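Local coordinates for putative ABC transporter, periplasmic binding protein, amino acid (Neisseria gonorrhoeae, PDB 2YLN) that binds L-cystine and probably delivers it, as periplasmic solute receptor, to an amino-acid ABC transporter, at residues Gly62-Tyr67 / Thr103-Met108; Ala121-Leu126 / Val238-Ile243; Ala146-His151 / Ala204-Asn209. The protein carries 1 engineered substitution. All coordinates share one frame; numbering follows the deposited sequence.

Interaction 1 of 3, residues Gly62-Tyr67 / Thr103-Met108. With CYS (cysteine), chain C; CYS (cysteine), chain B.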
loop_
_atom_site.group_PDB
_atom_site.type_symbol
_atom_site.label_atom_id
_atom_site.label_comp_id
_atom_site.label_asym_id
_atom_site.label_seq_id
_atom_site.Cartn_x
_atom_site.Cartn_y
_atom_site.Cartn_z
ATOM N N GLY A 62 -3.961 10.790 0.830
ATOM C CA GLY A 62 -4.846 9.737 0.426
ATOM C C GLY A 62 -4.407 8.379 0.986
ATOM O O GLY A 62 -3.229 8.028 0.970
ATOM N N THR A 63 -5.400 7.650 1.498
ATOM C CA THR A 63 -5.178 6.315 2.047
ATOM C C THR A 63 -6.494 5.588 2.061
ATOM O O THR A 63 -7.550 6.221 2.065
ATOM C CB THR A 63 -4.531 6.451 3.478
ATOM O OG1 THR A 63 -3.923 5.213 3.860
ATOM C CG2 THR A 63 -5.520 6.827 4.527
ATOM N N GLU A 64 -6.486 4.278 2.070
ATOM C CA GLU A 64 -7.742 3.504 1.983
ATOM C C GLU A 64 -8.531 3.469 3.245
ATOM O O GLU A 64 -9.754 3.594 3.220
ATOM C CB GLU A 64 -7.490 2.066 1.532
ATOM C CG GLU A 64 -7.042 1.889 0.072
ATOM C CD GLU A 64 -6.795 0.446 -0.243
ATOM O OE1 GLU A 64 -5.670 -0.011 0.064
ATOM O OE2 GLU A 64 -7.720 -0.264 -0.664
ATOM N N GLY A 65 -7.883 3.148 4.373
ATOM C CA GLY A 65 -8.596 2.934 5.615
ATOM C C GLY A 65 -9.282 1.579 5.712
ATOM O O GLY A 65 -9.974 1.351 6.704
ATOM N N THR A 66 -9.054 0.690 4.755
ATOM C CA THR A 66 -9.730 -0.601 4.640
ATOM C C THR A 66 -8.745 -1.715 4.321
ATOM O O THR A 66 -9.098 -2.748 3.718
ATOM C CB THR A 66 -10.805 -0.526 3.595
ATOM O OG1 THR A 66 -10.196 -0.181 2.347
ATOM C CG2 THR A 66 -11.885 0.505 3.918
ATOM N N TYR A 67 -7.470 -1.573 4.739
ATOM C CA TYR A 67 -6.376 -2.458 4.307
ATOM C C TYR A 67 -5.447 -2.738 5.483
ATOM O O TYR A 67 -4.342 -2.161 5.548
ATOM C CB TYR A 67 -5.679 -1.877 3.115
ATOM C CG TYR A 67 -4.598 -2.685 2.462
ATOM C CD1 TYR A 67 -4.694 -4.056 2.251
ATOM C CD2 TYR A 67 -3.485 -2.048 1.972
ATOM C CE1 TYR A 67 -3.759 -4.748 1.560
ATOM C CE2 TYR A 67 -2.515 -2.734 1.228
ATOM C CZ TYR A 67 -2.696 -4.102 0.987
ATOM O OH TYR A 67 -1.745 -4.738 0.205
ATOM N N THR A 103 -10.052 6.893 0.651
ATOM C CA THR A 103 -10.267 6.805 -0.803
ATOM C C THR A 103 -10.261 5.367 -1.259
ATOM O O THR A 103 -9.349 4.614 -0.874
ATOM C CB THR A 103 -9.227 7.635 -1.522
ATOM O OG1 THR A 103 -9.297 8.996 -1.064
ATOM C CG2 THR A 103 -9.376 7.615 -3.027
ATOM N N GLN A 104 -11.198 4.972 -2.132
ATOM C CA GLN A 104 -11.168 3.670 -2.782
ATOM C C GLN A 104 -9.871 3.499 -3.539
ATOM O O GLN A 104 -9.416 4.417 -4.248
ATOM C CB GLN A 104 -12.337 3.534 -3.761
ATOM C CG GLN A 104 -13.696 3.532 -3.138
ATOM C CD GLN A 104 -13.933 2.470 -2.086
ATOM O OE1 GLN A 104 -14.218 2.760 -0.873
ATOM N NE2 GLN A 104 -13.816 1.265 -2.471
ATOM N N TRP A 105 -9.313 2.293 -3.518
ATOM C CA TRP A 105 -8.047 2.073 -4.191
ATOM C C TRP A 105 -8.081 2.494 -5.641
ATOM O O TRP A 105 -7.181 3.162 -6.144
ATOM C CB TRP A 105 -7.513 0.605 -4.076
ATOM C CG TRP A 105 -6.275 0.580 -4.882
ATOM C CD1 TRP A 105 -6.153 0.253 -6.208
ATOM C CD2 TRP A 105 -5.073 1.289 -4.603
ATOM N NE1 TRP A 105 -4.978 0.670 -6.730
ATOM C CE2 TRP A 105 -4.320 1.367 -5.760
ATOM C CE3 TRP A 105 -4.583 1.952 -3.451
ATOM C CZ2 TRP A 105 -3.165 2.067 -5.848
ATOM C CZ3 TRP A 105 -3.410 2.639 -3.542
ATOM C CH2 TRP A 105 -2.744 2.731 -4.711
ATOM N N ASP A 106 -9.128 2.107 -6.387
ATOM C CA ASP A 106 -9.147 2.389 -7.798
ATOM C C ASP A 106 -9.335 3.814 -8.145
ATOM O O ASP A 106 -9.219 4.196 -9.325
ATOM C CB ASP A 106 -10.114 1.434 -8.517
ATOM C CG ASP A 106 -9.575 -0.020 -8.638
ATOM O OD1 ASP A 106 -8.377 -0.190 -8.730
ATOM O OD2 ASP A 106 -10.342 -0.930 -8.647
ATOM N N SER A 107 -9.531 4.682 -7.176
ATOM C CA SER A 107 -9.583 6.122 -7.293
ATOM C C SER A 107 -8.292 6.809 -6.800
ATOM O O SER A 107 -8.189 8.032 -6.864
ATOM C CB SER A 107 -10.764 6.726 -6.555
ATOM O OG SER A 107 -11.991 6.259 -7.097
ATOM N N MET A 108 -7.369 6.037 -6.217
ATOM C CA MET A 108 -6.276 6.635 -5.448
ATOM C C MET A 108 -5.290 7.426 -6.296
ATOM O O MET A 108 -5.035 8.597 -6.043
ATOM C CB MET A 108 -5.567 5.562 -4.640
ATOM C CG MET A 108 -4.601 6.133 -3.627
ATOM S SD MET A 108 -5.441 6.845 -2.158
ATOM C CE MET A 108 -5.987 5.306 -1.367
HETATM N N CYS C . -5.617 -2.671 -0.604
HETATM C CA CYS C . -5.951 -2.731 -2.048
HETATM C C CYS C . -5.938 -4.211 -2.471
HETATM O O CYS C . -5.707 -5.067 -1.578
HETATM C CB CYS C . -4.939 -1.956 -2.848
HETATM S SG CYS C . -3.258 -2.710 -2.720
HETATM O OXT CYS C . -6.166 -4.418 -3.647
HETATM N N CYS B . 0.616 -1.877 -3.510
HETATM C CA CYS B . -0.562 -1.334 -4.218
HETATM C C CYS B . -0.137 -0.547 -5.458
HETATM O O CYS B . 0.980 0.011 -5.405
HETATM C CB CYS B . -1.371 -0.410 -3.303
HETATM S SG CYS B . -2.042 -1.225 -1.857
HETATM O OXT CYS B . -0.943 -0.480 -6.408
HETATM O O HOH W 1 -10.121 0.278 -1.687
HETATM O O HOH W 2 -11.763 3.772 1.319
HETATM O O HOH W 3 -11.648 1.149 0.440
#

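Interaction 2 of 3, residues Ala121-Leu126 / Val238-Ile243. With CYS (cysteine), chain B.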
loop_
_atom_site.group_PDB
_atom_site.type_symbol
_atom_site.label_atom_id
_atom_site.label_comp_id
_atom_site.label_asym_id
_atom_site.label_seq_id
_atom_site.Cartn_x
_atom_site.Cartn_y
_atom_site.Cartn_z
ATOM N N ALA A 121 -0.211 7.647 0.875
ATOM C CA ALA A 121 0.463 6.753 1.824
ATOM C C ALA A 121 -0.328 5.450 1.853
ATOM O O ALA A 121 -1.352 5.335 2.580
ATOM C CB ALA A 121 0.566 7.353 3.209
ATOM N N ASN A 122 0.055 4.486 1.042
ATOM C CA ASN A 122 -0.761 3.301 0.870
ATOM C C ASN A 122 0.005 2.159 0.200
ATOM O O ASN A 122 -0.449 1.543 -0.761
ATOM C CB ASN A 122 -1.999 3.632 0.069
ATOM C CG ASN A 122 -3.200 2.783 0.439
ATOM O OD1 ASN A 122 -4.076 3.261 1.149
ATOM N ND2 ASN A 122 -3.274 1.544 -0.009
ATOM N N GLN A 123 1.220 1.860 0.727
ATOM C CA GLN A 123 2.007 0.750 0.220
ATOM C C GLN A 123 2.236 0.860 -1.301
ATOM O O GLN A 123 2.196 -0.146 -2.018
ATOM C CB GLN A 123 1.423 -0.594 0.602
ATOM C CG GLN A 123 1.522 -0.893 2.100
ATOM C CD GLN A 123 2.960 -1.053 2.519
ATOM O OE1 GLN A 123 3.653 -1.949 2.017
ATOM N NE2 GLN A 123 3.479 -0.185 3.373
ATOM N N VAL A 124 2.586 2.061 -1.740
ATOM C CA VAL A 124 2.802 2.313 -3.160
ATOM C C VAL A 124 4.290 2.470 -3.486
ATOM O O VAL A 124 4.979 3.265 -2.875
ATOM C CB VAL A 124 2.041 3.615 -3.635
ATOM C CG1 VAL A 124 2.223 3.879 -5.075
ATOM C CG2 VAL A 124 0.572 3.465 -3.315
ATOM N N GLY A 125 4.703 1.753 -4.512
ATOM C CA GLY A 125 5.947 2.013 -5.227
ATOM C C GLY A 125 5.631 2.443 -6.653
ATOM O O GLY A 125 4.508 2.358 -7.153
ATOM N N LEU A 126 6.685 2.880 -7.372
ATOM C CA LEU A 126 6.555 3.317 -8.757
ATOM C C LEU A 126 6.754 2.137 -9.648
ATOM O O LEU A 126 7.765 1.977 -10.337
ATOM C CB LEU A 126 7.501 4.495 -9.059
ATOM C CG LEU A 126 7.448 5.647 -8.110
ATOM C CD1 LEU A 126 8.470 6.728 -8.551
ATOM C CD2 LEU A 126 5.988 6.192 -8.028
ATOM N N VAL A 238 9.555 -4.349 -3.307
ATOM C CA VAL A 238 9.186 -2.996 -3.614
ATOM C C VAL A 238 9.341 -2.108 -2.406
ATOM O O VAL A 238 8.914 -2.510 -1.346
ATOM C CB VAL A 238 7.723 -2.939 -4.156
ATOM C CG1 VAL A 238 7.203 -1.494 -4.314
ATOM C CG2 VAL A 238 7.517 -3.766 -5.442
ATOM N N GLY A 239 9.959 -0.933 -2.556
ATOM C CA GLY A 239 10.010 0.027 -1.473
ATOM C C GLY A 239 8.848 0.974 -1.580
ATOM O O GLY A 239 8.743 1.733 -2.544
ATOM N N SER A 240 7.972 0.949 -0.585
ATOM C CA SER A 240 6.847 1.903 -0.552
ATOM C C SER A 240 7.242 3.196 0.113
ATOM O O SER A 240 7.955 3.167 1.111
ATOM C CB SER A 240 5.669 1.324 0.228
ATOM O OG SER A 240 5.092 0.206 -0.427
ATOM N N GLY A 241 6.800 4.309 -0.437
ATOM C CA GLY A 241 7.056 5.587 0.135
ATOM C C GLY A 241 5.905 6.539 -0.087
ATOM O O GLY A 241 4.903 6.194 -0.688
ATOM N N LEU A 242 6.049 7.753 0.452
ATOM C CA LEU A 242 5.046 8.771 0.205
ATOM C C LEU A 242 5.118 9.188 -1.253
ATOM O O LEU A 242 6.219 9.442 -1.805
ATOM C CB LEU A 242 5.277 9.987 1.095
ATOM C CG LEU A 242 5.086 9.693 2.611
ATOM C CD1 LEU A 242 5.509 10.913 3.413
ATOM C CD2 LEU A 242 3.684 9.257 2.921
ATOM N N ILE A 243 3.983 9.226 -1.963
ATOM C CA ILE A 243 3.924 9.505 -3.385
ATOM C C ILE A 243 3.334 10.904 -3.603
ATOM O O ILE A 243 2.312 11.244 -3.022
ATOM C CB ILE A 243 3.053 8.482 -4.138
ATOM C CG1 ILE A 243 3.337 7.029 -3.725
ATOM C CG2 ILE A 243 3.189 8.677 -5.629
ATOM C CD1 ILE A 243 4.760 6.575 -4.023
HETATM N N CYS B . 0.616 -1.877 -3.510
HETATM C CA CYS B . -0.562 -1.334 -4.218
HETATM C C CYS B . -0.137 -0.547 -5.458
HETATM O O CYS B . 0.980 0.011 -5.405
HETATM C CB CYS B . -1.371 -0.410 -3.303
HETATM S SG CYS B . -2.042 -1.225 -1.857
HETATM O OXT CYS B . -0.943 -0.480 -6.408
HETATM O O HOH W 4 2.798 4.511 -0.034
#

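Interaction 3 of 3, residues Ala146-His151 / Ala204-Asn209. With CYS (cysteine), chain C.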
loop_
_atom_site.group_PDB
_atom_site.type_symbol
_atom_site.label_atom_id
_atom_site.label_comp_id
_atom_site.label_asym_id
_atom_site.label_seq_id
_atom_site.Cartn_x
_atom_site.Cartn_y
_atom_site.Cartn_z
ATOM N N ALA A 146 5.017 -9.443 -3.176
ATOM C CA ALA A 146 3.780 -10.108 -3.456
ATOM C C ALA A 146 3.817 -11.617 -3.149
ATOM O O ALA A 146 4.867 -12.288 -3.211
ATOM C CB ALA A 146 3.392 -9.924 -4.915
ATOM N N VAL A 147 2.600 -12.132 -2.941
ATOM C CA VAL A 147 2.324 -13.542 -2.903
ATOM C C VAL A 147 1.043 -13.780 -3.691
ATOM O O VAL A 147 0.240 -12.864 -3.950
ATOM C CB VAL A 147 2.122 -14.054 -1.449
ATOM C CG1 VAL A 147 3.398 -13.911 -0.663
ATOM C CG2 VAL A 147 0.936 -13.337 -0.714
ATOM N N LEU A 148 0.879 -15.049 -4.082
ATOM C CA LEU A 148 -0.359 -15.563 -4.695
ATOM C C LEU A 148 -1.077 -16.454 -3.718
ATOM O O LEU A 148 -0.458 -17.341 -3.127
ATOM C CB LEU A 148 -0.040 -16.340 -5.970
ATOM C CG LEU A 148 -1.168 -16.815 -6.835
ATOM C CD1 LEU A 148 -1.912 -15.622 -7.483
ATOM C CD2 LEU A 148 -0.639 -17.765 -7.906
ATOM N N VAL A 149 -2.359 -16.222 -3.546
ATOM C CA VAL A 149 -3.272 -16.980 -2.691
ATOM C C VAL A 149 -4.261 -17.764 -3.559
ATOM O O VAL A 149 -4.769 -17.234 -4.534
ATOM C CB VAL A 149 -4.003 -16.060 -1.749
ATOM C CG1 VAL A 149 -5.002 -16.816 -0.907
ATOM C CG2 VAL A 149 -2.979 -15.304 -0.836
ATOM N N ALA A 150 -4.469 -19.014 -3.168
ATOM C CA ALA A 150 -5.492 -19.843 -3.827
ATOM C C ALA A 150 -6.201 -20.608 -2.738
ATOM O O ALA A 150 -5.851 -20.593 -1.569
ATOM C CB ALA A 150 -4.864 -20.788 -4.879
ATOM N N HIS A 151 -7.269 -21.318 -3.109
ATOM C CA HIS A 151 -7.970 -22.144 -2.164
ATOM C C HIS A 151 -7.101 -23.336 -1.761
ATOM O O HIS A 151 -6.316 -23.821 -2.565
ATOM C CB HIS A 151 -9.299 -22.644 -2.767
ATOM C CG HIS A 151 -10.297 -23.113 -1.718
ATOM N ND1 HIS A 151 -10.232 -24.367 -1.117
ATOM C CD2 HIS A 151 -11.324 -22.450 -1.113
ATOM C CE1 HIS A 151 -11.211 -24.467 -0.242
ATOM N NE2 HIS A 151 -11.885 -23.343 -0.212
ATOM N N ALA A 204 -14.020 -16.938 -6.939
ATOM C CA ALA A 204 -12.804 -16.691 -7.687
ATOM C C ALA A 204 -11.777 -17.714 -7.285
ATOM O O ALA A 204 -11.974 -18.384 -6.243
ATOM C CB ALA A 204 -12.280 -15.305 -7.413
ATOM N N ASP A 205 -10.680 -17.873 -7.993
ATOM C CA ASP A 205 -9.742 -18.958 -7.637
ATOM C C ASP A 205 -8.405 -18.465 -7.098
ATOM O O ASP A 205 -7.688 -19.252 -6.497
ATOM C CB ASP A 205 -9.497 -19.853 -8.861
ATOM C CG ASP A 205 -10.722 -20.630 -9.281
ATOM O OD1 ASP A 205 -11.528 -20.947 -8.384
ATOM O OD2 ASP A 205 -10.813 -20.986 -10.457
ATOM N N ALA A 206 -8.058 -17.191 -7.337
ATOM C CA ALA A 206 -6.748 -16.705 -6.951
ATOM C C ALA A 206 -6.773 -15.235 -6.715
ATOM O O ALA A 206 -7.627 -14.523 -7.190
ATOM C CB ALA A 206 -5.704 -17.050 -8.003
ATOM N N THR A 207 -5.723 -14.759 -6.025
ATOM C CA THR A 207 -5.440 -13.351 -5.919
ATOM C C THR A 207 -3.965 -13.135 -5.623
ATOM O O THR A 207 -3.374 -13.886 -4.867
ATOM C CB THR A 207 -6.319 -12.622 -4.883
ATOM O OG1 THR A 207 -6.187 -11.212 -5.060
ATOM C CG2 THR A 207 -5.946 -12.963 -3.442
ATOM N N LEU A 208 -3.426 -12.052 -6.152
ATOM C CA LEU A 208 -2.113 -11.532 -5.789
ATOM C C LEU A 208 -2.274 -10.425 -4.786
ATOM O O LEU A 208 -3.138 -9.545 -4.939
ATOM C CB LEU A 208 -1.426 -10.959 -7.030
ATOM C CG LEU A 208 -0.935 -11.957 -8.070
ATOM C CD1 LEU A 208 -0.667 -11.218 -9.366
ATOM C CD2 LEU A 208 0.352 -12.640 -7.531
ATOM N N ASN A 209 -1.469 -10.401 -3.712
ATOM C CA ASN A 209 -1.464 -9.260 -2.835
ATOM C C ASN A 209 -0.159 -9.289 -2.047
ATOM O O ASN A 209 0.755 -10.041 -2.343
ATOM C CB ASN A 209 -2.715 -9.216 -1.977
ATOM C CG ASN A 209 -3.137 -7.814 -1.604
ATOM O OD1 ASN A 209 -2.482 -7.115 -0.799
ATOM N ND2 ASN A 209 -4.244 -7.360 -2.194
HETATM N N CYS C . -5.617 -2.671 -0.604
HETATM C CA CYS C . -5.951 -2.731 -2.048
HETATM C C CYS C . -5.938 -4.211 -2.471
HETATM O O CYS C . -5.707 -5.067 -1.578
HETATM C CB CYS C . -4.939 -1.956 -2.848
HETATM S SG CYS C . -3.258 -2.710 -2.720
HETATM O OXT CYS C . -6.166 -4.418 -3.647
HETATM O O HOH W 5 -8.093 -21.820 -5.856
#

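Interaction 1 of 3, residues Gly62-Tyr67 / Thr103-Met108
The Trp105 indole, beside the Glu64 carboxylate, forms a wall for the ligand. One face carries CB of the chain C cysteine, 3.3 Å above the plane, and CB of the chain B cysteine, both offset toward the rim; CB of Met108 backs the opposite face. The Tyr67 ring holds the amino nitrogen of the chain C cysteine over its centre, 3.1 Å above the plane, where a charged ammonium would probably be stabilised by the ring electrons. That nitrogen also donates to Glu64 OE1 (2.7 Å) and weakly to OE2. Trp105 and Glu64 themselves meet where CB of the tryptophan lies 3.5 Å from OE2 of the carboxylate. The carboxylate gets there on a chain extended beyond CG, with CG beside the backbone N (chi1 -69°). A water bridges Glu64 OE2 to the backbone N of Trp105. Behind the acid, the bent Met108 chain crosses it at about a right angle, CE lying 3.9 Å from Glu64 CG. The backbones are tied by Thr103 N donating to Thr63 O (3.0 Å). Loops that follow the neighbouring parallel strands 58-63 and 97-102 thus line the amino-acid pocket, as expected of a family 3 solute-binding protein.

Interaction 2 of 3, residues Ala121-Leu126 / Val238-Ile243
Ile243, Val124 and Ser240 bury the largest areas in this contact, together about half of it. Val124 and Ile243 cross at about a right angle, with CG1 of Val124 3.6 Å from CG1 of Ile243. Because Val124 CG1 stands anti to its own nitrogen (chi1 -179°), that methyl faces the isoleucine while CG2 is left for the ligand side, 4.1 Å from O of the chain B cysteine. CD1 of Ile243 reaches across to the carbonyl O of Val124, and helix 108-114 packs on the same isoleucine through Met109 and Leu112. The Val124 carbonyl is gripped by the backbone: Gly241 N donates to Val124 O over 3.2 Å, and CA of Ser240 makes a CH...O contact with the same oxygen. The Ser240 hydroxyl sits over the face of the Gln123-Val124 peptide, OG 3.1 Å from Gln123 C. A water completes the join, accepting from Asn122 N and Val124 N and donating to Gly241 O. On the ligand side of this loop, Gln123 O accepts from the amino nitrogen of the chain B cysteine (2.8 Å). The arrangement is that of a pocket-forming loop seated on strand 238-245, in the cleft of a periplasmic binding protein.

Interaction 3 of 3, residues Ala146-His151 / Ala204-Asn209
Leu148 and Leu208 face each other as a non-hydrogen-bonded pair, and the Leu148 side chain leans across toward the other strand. Its CB is 4.0 Å from CD2 of Leu208. CG passes near the carbonyl O of Thr207. CD1, at the tip, does most of the touching: it is 3.5 Å from Thr207 O, 3.7 Å from CD2 of Leu208 and 4.1 Å from CB of Ala206. This reach across the neighbouring strand follows from CG lying anti to the backbone nitrogen (chi1 -173°) and a turn at the next bond (chi2 67°). The face formed by Leu148, Ala206 and Leu208 is therefore apolar, and Tyr175 of helix 174-181 packs against Leu208. On the other face Val149 CB meets CG2 of Thr207, with helix 192-200 alongside, while OG1 of Thr207 is bonded to Ala168 O.

The two strand segments run antiparallel, their axes coming within 4.7 Å. Val147 pairs with Asn209 and Val149 with Thr207, each as a hydrogen-bonded pair with two backbone bonds; Val149 N donates to Thr207 O over 2.9 Å. Toward His151 a water bridges its N and the carbonyl O of Asp205.

Asn209 stands at the ligand end of this pairing. Its ND2 donates to O of the chain C cysteine (2.8 Å), while OD1 has a second partner in the hydroxyl of Tyr67. With both ends of the amide engaged, its rotation is fixed, and the strand pair thereby places an N-H group against the carboxylate of the bound amino acid.

The three contacts converge on one ligand: SG of the chain B cysteine and SG of the chain C cysteine lie 2.1 Å apart, a disulfide distance that makes the pair cystine. Interactions 1 and 2, with centres about 13 Å apart, adjoin directly through Glu64 N and Asn122 OD1 (2.8 Å, probably a hydrogen bond), and both touch the chain B half. Interaction 3 lies farther off, its centre about 20 Å from that of interaction 1, yet Tyr67 OH and Asn209 OD1 approach to 2.7 Å beside the chain C half. Interactions 2 and 3 do not touch; neighbouring strands 142-151 and 238-245 connect them. Ligand-flanking ties of this kind are consistent with the closed conformation.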